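PDB 2QGY: enolase from the environmental genome shotgun sequencing of the Sargasso Sea, which is of unknown function but, as a magnesium-binding member of the enolase superfamily, probably acts on a carboxylate substrate by abstracting its alpha-proton. Local coordinates for residues A[65-70]-A[106-111]; A[131-136]-A[322-327]; A[205-210]-A[227-232]; A[343-346]-A[351-354]. All blocks are in the same frame, centred on the assembly; numbering follows the deposited sequence.

Contact 1: A[65-70]-A[106-111]; sequences IIIKEL and SAIEIA
Ile108 reaches out from one helix to fill the angle between Ile67 and Leu70 on another, and this three-way meeting is the tight part of the contact. Its CD1 lies 3.6 Å from Leu70 CB, while the same methyl comes within 3.9 Å of the backbone oxygen Ile67 O. With CG1 anti to the carbonyl carbon (chi1 -66°), the longer branch of Ile108 projects far enough to span much of the gap between the helices. Beside it Ile67 runs the other way, so that the two isoleucines slide past each other, Ile67 CG2 lying 3.9 Å from Ile108 CG1. The longer branch of Ile67 ends in CD1, which meets the small Ala107 CB at 4.0 Å. No hydrogen bond crosses here; the side chains meet through hydrocarbon groups alone, and Ile39 and Ile41 of strand 37-43 help to close the core around them. Lys68 and Glu69 start away from helix 99-120 and are partly exposed, so the far side of helix 60-74 is more open and polar, although Glu69, salt-bridged to Arg72, packs on Phe58 of the second subunit. The helix segments cross at -52° with axes 10.4 Å apart, a helix-on-helix pairing that belongs to the N-terminal alpha+beta capping domain of the mandelate racemase and muconate lactonizing enzyme family, where helices pack against an antiparallel sheet.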
loop_
_atom_site.group_PDB
_atom_site.type_symbol
_atom_site.label_atom_id
_atom_site.label_comp_id
_atom_site.label_asym_id
_atom_site.label_seq_id
_atom_site.Cartn_x
_atom_site.Cartn_y
_atom_site.Cartn_z
ATOM N N ILE A 65 -0.269 -13.868 6.589
ATOM C CA ILE A 65 -1.667 -14.023 6.943
ATOM C C ILE A 65 -2.614 -13.629 5.807
ATOM O O ILE A 65 -3.611 -14.319 5.546
ATOM C CB ILE A 65 -1.985 -13.283 8.272
ATOM C CG1 ILE A 65 -1.261 -13.962 9.446
ATOM C CG2 ILE A 65 -3.506 -13.138 8.495
ATOM C CD1 ILE A 65 -1.516 -15.457 9.598
ATOM N N ILE A 66 -2.271 -12.560 5.098
ATOM C CA ILE A 66 -2.994 -12.165 3.896
ATOM C C ILE A 66 -2.902 -13.223 2.796
ATOM O O ILE A 66 -3.925 -13.595 2.219
ATOM C CB ILE A 66 -2.528 -10.772 3.383
ATOM C CG1 ILE A 66 -2.931 -9.693 4.392
ATOM C CG2 ILE A 66 -3.150 -10.471 2.007
ATOM C CD1 ILE A 66 -2.218 -8.347 4.078
ATOM N N ILE A 67 -1.699 -13.728 2.516
ATOM C CA ILE A 67 -1.581 -14.841 1.588
ATOM C C ILE A 67 -2.487 -15.996 2.017
ATOM O O ILE A 67 -3.180 -16.583 1.180
ATOM C CB ILE A 67 -0.105 -15.379 1.509
ATOM C CG1 ILE A 67 0.797 -14.312 0.879
ATOM C CG2 ILE A 67 -0.031 -16.699 0.695
ATOM C CD1 ILE A 67 2.305 -14.602 1.024
ATOM N N LYS A 68 -2.462 -16.334 3.302
ATOM C CA LYS A 68 -3.290 -17.418 3.811
ATOM C C LYS A 68 -4.785 -17.144 3.582
ATOM O O LYS A 68 -5.532 -18.044 3.153
ATOM C CB LYS A 68 -3.034 -17.660 5.313
ATOM C CG LYS A 68 -3.916 -18.802 5.879
ATOM C CD LYS A 68 -3.481 -19.269 7.270
ATOM C CE LYS A 68 -4.414 -18.745 8.370
ATOM N NZ LYS A 68 -4.156 -19.342 9.751
ATOM N N GLU A 69 -5.221 -15.910 3.831
ATOM C CA GLU A 69 -6.645 -15.601 3.640
ATOM C C GLU A 69 -7.076 -15.610 2.186
ATOM O O GLU A 69 -8.200 -16.063 1.833
ATOM C CB GLU A 69 -7.028 -14.276 4.290
ATOM C CG GLU A 69 -7.043 -14.293 5.822
ATOM C CD GLU A 69 -7.962 -15.365 6.424
ATOM O OE1 GLU A 69 -9.086 -15.556 5.912
ATOM O OE2 GLU A 69 -7.563 -16.009 7.421
ATOM N N LEU A 70 -6.184 -15.118 1.328
ATOM C CA LEU A 70 -6.428 -15.155 -0.106
ATOM C C LEU A 70 -6.481 -16.602 -0.584
ATOM O O LEU A 70 -7.342 -16.977 -1.371
ATOM C CB LEU A 70 -5.376 -14.356 -0.856
ATOM C CG LEU A 70 -5.468 -12.842 -0.624
ATOM C CD1 LEU A 70 -4.302 -12.108 -1.305
ATOM C CD2 LEU A 70 -6.785 -12.252 -1.083
ATOM N N SER A 106 1.549 -11.134 -5.314
ATOM C CA SER A 106 2.736 -11.580 -6.117
ATOM C C SER A 106 3.110 -13.028 -5.815
ATOM O O SER A 106 3.388 -13.820 -6.739
ATOM C CB SER A 106 3.981 -10.721 -5.835
ATOM O OG SER A 106 3.716 -9.422 -6.289
ATOM N N ALA A 107 3.204 -13.357 -4.534
ATOM C CA ALA A 107 3.694 -14.668 -4.151
ATOM C C ALA A 107 2.737 -15.730 -4.737
ATOM O O ALA A 107 3.196 -16.720 -5.285
ATOM C CB ALA A 107 3.807 -14.800 -2.650
ATOM N N ILE A 108 1.436 -15.497 -4.624
ATOM C CA ILE A 108 0.451 -16.489 -5.070
ATOM C C ILE A 108 0.506 -16.541 -6.602
ATOM O O ILE A 108 0.599 -17.629 -7.178
ATOM C CB ILE A 108 -0.970 -16.166 -4.606
ATOM C CG1 ILE A 108 -1.088 -16.263 -3.082
ATOM C CG2 ILE A 108 -1.976 -17.146 -5.277
ATOM C CD1 ILE A 108 -2.404 -15.614 -2.520
ATOM N N GLU A 109 0.522 -15.378 -7.268
ATOM C CA GLU A 109 0.509 -15.431 -8.734
ATOM C C GLU A 109 1.743 -16.119 -9.277
ATOM O O GLU A 109 1.659 -16.883 -10.252
ATOM C CB GLU A 109 0.332 -14.053 -9.381
ATOM C CG GLU A 109 -0.140 -14.157 -10.837
ATOM C CD GLU A 109 -0.024 -12.845 -11.584
ATOM O OE1 GLU A 109 -0.769 -11.881 -11.273
ATOM O OE2 GLU A 109 0.816 -12.814 -12.495
ATOM N N ILE A 110 2.889 -15.867 -8.666
ATOM C CA ILE A 110 4.142 -16.476 -9.109
ATOM C C ILE A 110 4.031 -17.995 -8.960
ATOM O O ILE A 110 4.463 -18.743 -9.844
ATOM C CB ILE A 110 5.346 -15.919 -8.307
ATOM C CG1 ILE A 110 5.650 -14.472 -8.776
ATOM C CG2 ILE A 110 6.616 -16.811 -8.516
ATOM C CD1 ILE A 110 6.613 -13.707 -7.866
ATOM N N ALA A 111 3.459 -18.456 -7.854
ATOM C CA ALA A 111 3.262 -19.926 -7.679
ATOM C C ALA A 111 2.333 -20.546 -8.737
ATOM O O ALA A 111 2.548 -21.695 -9.167
ATOM C CB ALA A 111 2.758 -20.253 -6.295
#

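Contact 2: A[131-136]-A[322-327]; sequences SPKPNV and PNSEKA
Val136 lays its CG1 methyl against Ala327 CB, 3.9 Å away, where two neighbouring parallel strands of the enolase-type beta/alpha barrel begin. Residues 135-136 open strand 135-141, and Ala327 opens strand 327-329, so the pair marks the place where the first and last parts of the barrel domain come together. The methyl is directed there by the first torsion of Val136, which sets CG1 opposite the backbone N (chi1 170°). Both residues are buried, and Leu315 and Cys318 of helix 309-320 pack on the same valine. No hydrogen bond joins segments 131-136 and 322-327 directly. The methyl contact makes this end apolar; the other end is a loose polar approach. There Lys133, in the loop before the strand, bends its chain at the third and fourth torsions and brings its amino group towards Ser324 without a close bond; the ammonium is instead held by the backbone oxygen of Cys318. On the side of the loop 322-327, Glu325 turns back on its successor: OE2 accepts the backbone N-H of Lys326, and a longer, weak salt bridge joins the same oxygen to Lys326 NZ at 3.4 Å. Tyr223 OH bonds both side chains, tying this small charged group to the residue just before strand 224-226. In the backbone bond, Glu325 OE2 uses the lone pair turned away from its partner oxygen and lies 2.9 Å from Lys326 N.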
loop_
_atom_site.group_PDB
_atom_site.type_symbol
_atom_site.label_atom_id
_atom_site.label_comp_id
_atom_site.label_asym_id
_atom_site.label_seq_id
_atom_site.Cartn_x
_atom_site.Cartn_y
_atom_site.Cartn_z
ATOM N N SER A 131 10.309 -17.429 -27.919
ATOM C CA SER A 131 11.747 -17.500 -28.128
ATOM C C SER A 131 12.443 -16.617 -27.095
ATOM O O SER A 131 12.956 -15.545 -27.423
ATOM C CB SER A 131 12.128 -17.120 -29.572
ATOM O OG SER A 131 11.389 -17.904 -30.515
ATOM N N PRO A 132 12.460 -17.076 -25.825
ATOM C CA PRO A 132 13.117 -16.303 -24.751
ATOM C C PRO A 132 14.621 -16.276 -24.906
ATOM O O PRO A 132 15.181 -17.191 -25.508
ATOM C CB PRO A 132 12.760 -17.073 -23.473
ATOM C CG PRO A 132 11.910 -18.253 -23.882
ATOM C CD PRO A 132 11.908 -18.366 -25.364
ATOM N N LYS A 133 15.283 -15.250 -24.374
ATOM C CA LYS A 133 16.740 -15.258 -24.321
ATOM C C LYS A 133 17.166 -16.258 -23.228
ATOM O O LYS A 133 16.586 -16.278 -22.145
ATOM C CB LYS A 133 17.321 -13.859 -24.069
ATOM C CG LYS A 133 16.753 -12.742 -24.966
ATOM C CD LYS A 133 17.451 -11.373 -24.721
ATOM C CE LYS A 133 17.166 -10.774 -23.335
ATOM N NZ LYS A 133 15.743 -10.280 -23.205
ATOM N N PRO A 134 18.121 -17.141 -23.528
ATOM C CA PRO A 134 18.566 -18.105 -22.510
ATOM C C PRO A 134 19.396 -17.471 -21.379
ATOM O O PRO A 134 19.423 -17.996 -20.258
ATOM C CB PRO A 134 19.423 -19.088 -23.319
ATOM C CG PRO A 134 19.938 -18.266 -24.470
ATOM C CD PRO A 134 18.783 -17.358 -24.830
ATOM N N ASN A 135 20.040 -16.347 -21.685
ATOM C CA ASN A 135 20.964 -15.634 -20.802
ATOM C C ASN A 135 20.351 -14.301 -20.348
ATOM O O ASN A 135 19.605 -13.687 -21.117
ATOM C CB ASN A 135 22.314 -15.399 -21.522
ATOM C CG ASN A 135 22.172 -14.862 -22.988
ATOM O OD1 ASN A 135 23.131 -14.919 -23.771
ATOM N ND2 ASN A 135 21.001 -14.337 -23.341
ATOM N N VAL A 136 20.674 -13.838 -19.144
ATOM C CA VAL A 136 20.121 -12.562 -18.701
ATOM C C VAL A 136 21.210 -11.698 -18.108
ATOM O O VAL A 136 21.801 -12.086 -17.114
ATOM C CB VAL A 136 19.003 -12.795 -17.644
ATOM C CG1 VAL A 136 18.580 -11.441 -16.964
ATOM C CG2 VAL A 136 17.837 -13.516 -18.291
ATOM N N PRO A 322 11.599 -7.489 -24.517
ATOM C CA PRO A 322 12.612 -6.866 -25.377
ATOM C C PRO A 322 13.270 -5.647 -24.757
ATOM O O PRO A 322 14.342 -5.234 -25.234
ATOM C CB PRO A 322 11.813 -6.445 -26.611
ATOM C CG PRO A 322 10.447 -6.185 -26.108
ATOM C CD PRO A 322 10.232 -7.156 -24.955
ATOM N N ASN A 323 12.664 -5.091 -23.697
ATOM C CA ASN A 323 13.197 -3.868 -23.047
ATOM C C ASN A 323 13.674 -4.082 -21.601
ATOM O O ASN A 323 13.479 -3.230 -20.738
ATOM C CB ASN A 323 12.177 -2.728 -23.078
ATOM C CG ASN A 323 10.956 -3.022 -22.249
ATOM O OD1 ASN A 323 10.513 -4.168 -22.179
ATOM N ND2 ASN A 323 10.380 -1.984 -21.630
ATOM N N SER A 324 14.271 -5.239 -21.333
ATOM C CA SER A 324 14.876 -5.488 -20.041
ATOM C C SER A 324 16.188 -4.714 -19.923
ATOM O O SER A 324 16.954 -4.614 -20.903
ATOM C CB SER A 324 15.156 -6.979 -19.888
ATOM O OG SER A 324 16.152 -7.378 -20.807
ATOM N N GLU A 325 16.441 -4.162 -18.742
ATOM C CA GLU A 325 17.769 -3.682 -18.421
ATOM C C GLU A 325 18.414 -4.792 -17.603
ATOM O O GLU A 325 17.813 -5.849 -17.427
ATOM C CB GLU A 325 17.723 -2.373 -17.614
ATOM C CG GLU A 325 18.141 -1.169 -18.406
ATOM C CD GLU A 325 19.632 -1.157 -18.745
ATOM O OE1 GLU A 325 20.070 -0.177 -19.369
ATOM O OE2 GLU A 325 20.374 -2.098 -18.386
ATOM N N LYS A 326 19.609 -4.541 -17.091
ATOM C CA LYS A 326 20.301 -5.523 -16.268
ATOM C C LYS A 326 19.495 -5.842 -15.002
ATOM O O LYS A 326 18.884 -4.949 -14.411
ATOM C CB LYS A 326 21.689 -5.015 -15.932
ATOM C CG LYS A 326 22.600 -4.971 -17.179
ATOM C CD LYS A 326 23.892 -4.314 -16.825
ATOM C CE LYS A 326 23.905 -2.890 -17.362
ATOM N NZ LYS A 326 23.642 -2.892 -18.857
ATOM N N ALA A 327 19.460 -7.133 -14.657
ATOM C CA ALA A 327 18.670 -7.665 -13.553
ATOM C C ALA A 327 19.461 -7.694 -12.263
ATOM O O ALA A 327 20.643 -8.027 -12.271
ATOM C CB ALA A 327 18.178 -9.082 -13.911
#

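Contact 3: A[205-210]-A[227-232]; sequences EDLDQT and EPVDGE
Successive beta/alpha units of the barrel meet here, the start of helix 207-217 leaning on the loop that follows strand 224-226. Leu207, in the first turn of the helix, crosses Val229 at an oblique angle, its CD1 lying 3.9 Å from Val229 CG1. The leucine's CG stands opposite its backbone N (chi1 -179°), a setting that carries the branched end nearer the loop than the bond from CA suggests. One turn on, Thr210 divides its two branches between different tasks. Its CG2 methyl rests 3.7 Å from Pro228 O, whereas its hydroxyl reaches that oxygen through water: Thr210 OG1 donates to the water at 2.7 Å, and the water donates to Pro228 O. The carbonyl of the buried Pro228 is thus bridged to the helix. Asp206 caps the helix start, its OD1 receiving weak bonds from Asp208 N and Gln209 N. Farther along the loop, Asp230 OD1 accepts Glu232 N at 3.0 Å in an Asx turn, and Arg97 of the second subunit forms salt bridges to both acids. Pro228, about 9 Å by its side chain from the bound magnesium, and Val229 pack against helix 234-243, both touching Ile240, linking two consecutive helices around the loop.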
loop_
_atom_site.group_PDB
_atom_site.type_symbol
_atom_site.label_atom_id
_atom_site.label_comp_id
_atom_site.label_asym_id
_atom_site.label_seq_id
_atom_site.Cartn_x
_atom_site.Cartn_y
_atom_site.Cartn_z
ATOM N N GLU A 205 16.695 12.941 1.909
ATOM C CA GLU A 205 15.718 13.817 2.538
ATOM C C GLU A 205 15.825 15.242 1.979
ATOM O O GLU A 205 14.812 15.943 1.801
ATOM C CB GLU A 205 15.944 13.806 4.061
ATOM C CG GLU A 205 15.940 12.388 4.744
ATOM C CD GLU A 205 16.922 11.333 4.132
ATOM O OE1 GLU A 205 18.106 11.659 3.808
ATOM O OE2 GLU A 205 16.495 10.147 3.998
ATOM N N ASP A 206 17.050 15.649 1.657
ATOM C CA ASP A 206 17.330 17.025 1.229
ATOM C C ASP A 206 17.633 17.148 -0.260
ATOM O O ASP A 206 18.734 16.782 -0.717
ATOM C CB ASP A 206 18.480 17.596 2.071
ATOM C CG ASP A 206 18.658 19.105 1.898
ATOM O OD1 ASP A 206 18.377 19.649 0.811
ATOM O OD2 ASP A 206 19.097 19.752 2.871
ATOM N N LEU A 207 16.662 17.695 -0.992
ATOM C CA LEU A 207 16.733 17.873 -2.443
ATOM C C LEU A 207 17.968 18.683 -2.885
ATOM O O LEU A 207 18.576 18.415 -3.935
ATOM C CB LEU A 207 15.449 18.543 -2.949
ATOM C CG LEU A 207 15.330 18.794 -4.452
ATOM C CD1 LEU A 207 15.308 17.464 -5.238
ATOM C CD2 LEU A 207 14.088 19.633 -4.791
ATOM N N ASP A 208 18.327 19.675 -2.078
ATOM C CA ASP A 208 19.548 20.442 -2.337
ATOM C C ASP A 208 20.828 19.599 -2.302
ATOM O O ASP A 208 21.634 19.706 -3.225
ATOM C CB ASP A 208 19.613 21.689 -1.454
ATOM C CG ASP A 208 18.679 22.801 -1.955
ATOM O OD1 ASP A 208 18.216 22.738 -3.126
ATOM O OD2 ASP A 208 18.408 23.741 -1.175
ATOM N N GLN A 209 20.989 18.733 -1.300
ATOM C CA GLN A 209 22.114 17.764 -1.286
ATOM C C GLN A 209 22.127 16.911 -2.549
ATOM O O GLN A 209 23.167 16.749 -3.192
ATOM C CB GLN A 209 22.085 16.831 -0.069
ATOM C CG GLN A 209 21.806 17.501 1.279
ATOM C CD GLN A 209 22.993 18.244 1.848
ATOM O OE1 GLN A 209 24.144 18.009 1.454
ATOM N NE2 GLN A 209 22.726 19.143 2.793
ATOM N N THR A 210 20.950 16.401 -2.921
ATOM C CA THR A 210 20.800 15.582 -4.119
ATOM C C THR A 210 21.260 16.288 -5.374
ATOM O O THR A 210 22.040 15.740 -6.147
ATOM C CB THR A 210 19.334 15.138 -4.278
ATOM O OG1 THR A 210 18.964 14.429 -3.096
ATOM C CG2 THR A 210 19.148 14.246 -5.481
ATOM N N GLU A 227 16.216 6.295 -7.557
ATOM C CA GLU A 227 15.469 6.945 -6.490
ATOM C C GLU A 227 16.111 8.259 -5.981
ATOM O O GLU A 227 16.301 8.431 -4.789
ATOM C CB GLU A 227 15.236 5.977 -5.335
ATOM C CG GLU A 227 14.359 4.791 -5.713
ATOM C CD GLU A 227 13.444 4.445 -4.587
ATOM O OE1 GLU A 227 13.967 3.838 -3.627
ATOM O OE2 GLU A 227 12.234 4.837 -4.628
ATOM N N PRO A 228 16.360 9.223 -6.889
ATOM C CA PRO A 228 16.935 10.509 -6.441
ATOM C C PRO A 228 15.892 11.276 -5.622
ATOM O O PRO A 228 16.253 12.123 -4.791
ATOM C CB PRO A 228 17.265 11.252 -7.747
ATOM C CG PRO A 228 16.337 10.635 -8.795
ATOM C CD PRO A 228 16.073 9.185 -8.339
ATOM N N VAL A 229 14.617 10.969 -5.867
ATOM C CA VAL A 229 13.510 11.557 -5.111
ATOM C C VAL A 229 12.427 10.502 -4.875
ATOM O O VAL A 229 12.438 9.458 -5.503
ATOM C CB VAL A 229 12.898 12.800 -5.811
ATOM C CG1 VAL A 229 13.982 13.901 -6.014
ATOM C CG2 VAL A 229 12.293 12.439 -7.129
ATOM N N ASP A 230 11.467 10.815 -4.014
ATOM C CA ASP A 230 10.411 9.855 -3.701
ATOM C C ASP A 230 9.637 9.481 -4.970
ATOM O O ASP A 230 9.275 10.345 -5.753
ATOM C CB ASP A 230 9.445 10.424 -2.651
ATOM C CG ASP A 230 8.594 9.341 -2.018
ATOM O OD1 ASP A 230 7.653 8.878 -2.685
ATOM O OD2 ASP A 230 8.855 8.974 -0.847
ATOM N N GLY A 231 9.362 8.186 -5.152
ATOM C CA GLY A 231 8.721 7.710 -6.386
ATOM C C GLY A 231 7.311 8.245 -6.573
ATOM O O GLY A 231 6.789 8.248 -7.677
ATOM N N GLU A 232 6.689 8.675 -5.487
ATOM C CA GLU A 232 5.356 9.263 -5.576
ATOM C C GLU A 232 5.373 10.753 -5.897
ATOM O O GLU A 232 4.339 11.320 -6.253
ATOM C CB GLU A 232 4.553 9.019 -4.305
ATOM C CG GLU A 232 4.144 7.566 -4.148
ATOM C CD GLU A 232 3.192 7.386 -3.001
ATOM O OE1 GLU A 232 1.983 7.635 -3.176
ATOM O OE2 GLU A 232 3.658 6.991 -1.923
HETATM O O HOH W 1 16.340 14.064 -2.806
#

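Contact 4: A[343-346]-A[351-354]; sequences LPFD and KAHI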
loop_
_atom_site.group_PDB
_atom_site.type_symbol
_atom_site.label_atom_id
_atom_site.label_comp_id
_atom_site.label_asym_id
_atom_site.label_seq_id
_atom_site.Cartn_x
_atom_site.Cartn_y
_atom_site.Cartn_z
ATOM N N LEU A 343 19.893 -23.855 -6.967
ATOM C CA LEU A 343 19.440 -22.705 -7.766
ATOM C C LEU A 343 19.256 -23.033 -9.237
ATOM O O LEU A 343 20.090 -23.730 -9.821
ATOM C CB LEU A 343 20.405 -21.525 -7.631
ATOM C CG LEU A 343 20.691 -21.012 -6.224
ATOM C CD1 LEU A 343 21.592 -19.780 -6.305
ATOM C CD2 LEU A 343 19.409 -20.692 -5.471
ATOM N N PRO A 344 18.157 -22.534 -9.848
ATOM C CA PRO A 344 17.863 -22.894 -11.245
ATOM C C PRO A 344 18.583 -22.017 -12.288
ATOM O O PRO A 344 18.149 -21.924 -13.444
ATOM C CB PRO A 344 16.350 -22.694 -11.316
ATOM C CG PRO A 344 16.091 -21.557 -10.420
ATOM C CD PRO A 344 17.120 -21.642 -9.288
ATOM N N PHE A 345 19.671 -21.379 -11.887
ATOM C CA PHE A 345 20.469 -20.585 -12.798
ATOM C C PHE A 345 21.916 -20.624 -12.331
ATOM O O PHE A 345 22.191 -20.920 -11.164
ATOM C CB PHE A 345 19.938 -19.133 -12.829
ATOM C CG PHE A 345 19.906 -18.477 -11.474
ATOM C CD1 PHE A 345 21.013 -17.778 -10.991
ATOM C CD2 PHE A 345 18.760 -18.551 -10.672
ATOM C CE1 PHE A 345 20.990 -17.175 -9.697
ATOM C CE2 PHE A 345 18.731 -17.947 -9.400
ATOM C CZ PHE A 345 19.853 -17.260 -8.916
ATOM N N ASP A 346 22.831 -20.316 -13.253
ATOM C CA ASP A 346 24.243 -20.149 -12.965
ATOM C C ASP A 346 24.645 -18.741 -13.364
ATOM O O ASP A 346 24.328 -18.309 -14.475
ATOM C CB ASP A 346 25.037 -21.143 -13.807
ATOM C CG ASP A 346 24.898 -22.555 -13.305
ATOM O OD1 ASP A 346 25.458 -22.828 -12.226
ATOM O OD2 ASP A 346 24.233 -23.377 -13.984
ATOM N N LYS A 351 26.249 -12.520 -16.809
ATOM C CA LYS A 351 24.954 -13.038 -17.249
ATOM C C LYS A 351 24.519 -14.211 -16.390
ATOM O O LYS A 351 25.324 -15.069 -16.063
ATOM C CB LYS A 351 25.028 -13.477 -18.715
ATOM C CG LYS A 351 25.325 -12.314 -19.676
ATOM C CD LYS A 351 25.065 -12.689 -21.118
ATOM C CE LYS A 351 25.495 -11.535 -22.039
ATOM N NZ LYS A 351 24.951 -11.647 -23.434
ATOM N N ALA A 352 23.250 -14.236 -16.004
ATOM C CA ALA A 352 22.700 -15.407 -15.347
ATOM C C ALA A 352 22.129 -16.331 -16.409
ATOM O O ALA A 352 21.345 -15.904 -17.263
ATOM C CB ALA A 352 21.611 -14.997 -14.341
ATOM N N HIS A 353 22.508 -17.602 -16.379
ATOM C CA HIS A 353 21.980 -18.552 -17.354
ATOM C C HIS A 353 20.865 -19.383 -16.744
ATOM O O HIS A 353 21.079 -20.087 -15.775
ATOM C CB HIS A 353 23.073 -19.460 -17.934
ATOM C CG HIS A 353 22.547 -20.484 -18.895
ATOM N ND1 HIS A 353 22.488 -20.269 -20.256
ATOM C CD2 HIS A 353 22.029 -21.718 -18.688
ATOM C CE1 HIS A 353 21.968 -21.329 -20.847
ATOM N NE2 HIS A 353 21.675 -22.222 -19.918
ATOM N N ILE A 354 19.677 -19.280 -17.330
ATOM C CA ILE A 354 18.466 -19.928 -16.813
ATOM C C ILE A 354 18.468 -21.378 -17.221
ATOM O O ILE A 354 18.797 -21.696 -18.357
ATOM C CB ILE A 354 17.174 -19.304 -17.432
ATOM C CG1 ILE A 354 17.091 -17.818 -17.144
ATOM C CG2 ILE A 354 15.915 -20.038 -16.944
ATOM C CD1 ILE A 354 16.027 -17.093 -17.970
HETATM O O HOH W 2 21.655 -23.189 -15.894
#
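Asp346 and His353 face each other as a hydrogen-bonded antiparallel pair, joined by two backbone bonds. His353 N gives a short and nearly straight bond to Asp346 O, 2.7 Å long with 175° at the hydrogen; the return bond, from Asp346 N to His353 O, is longer at 3.1 Å and more bent. In both the donor stands somewhat off the acceptor's carbonyl plane. The oxygen of His353 has further company, since Phe345 CA approaches it at 3.1 Å in a CA-H...O contact, and Ala352 CA makes a similar approach to Asp346 O at 3.4 Å. A water lies between Asp346 OD2 and His353 O and sits in the plane of the imidazole at its edge. Asp346 and His353 put their side chains on one, exposed face of the hairpin. On the opposite, buried face are Phe345 and Ile354, the non-hydrogen-bonded pair. Phe345 holds its CG between the backbone N and the carbonyl carbon (chi1 57°), which swings the ring away from Ile354, and its CD1 lies 4.4 Å from Ala352 CB, reached at a slant. Leu315 of helix 309-320 packs on both Phe345 and Ala352, and Ile354 touches His316 of that helix. Strand 351-354 also pairs antiparallel with strand 135-141, so the hairpin branches off the start of the first barrel strand, its apolar face towards helix 309-320.

Contact 1 belongs to the N-terminal capping domain, and the other three to the barrel domain that follows it. Contact 2 spans the long stretch of sequence containing contact 3, so one brings the first and last barrel strands together while the other joins adjacent units; their centres are 30 Å apart. Contact 4 comes last in sequence yet lies only 12 Å from contact 2, centre to centre, because strands 135-141 and 351-354 are neighbours in one sheet, with Val136 O 2.8 Å from Ala352 N. Contacts 3 and 4 fall on opposite sides of the chain's centre. Contacts 1 and 3, 33 Å apart between centres, both touch the second subunit, so both domains contribute to the dimer.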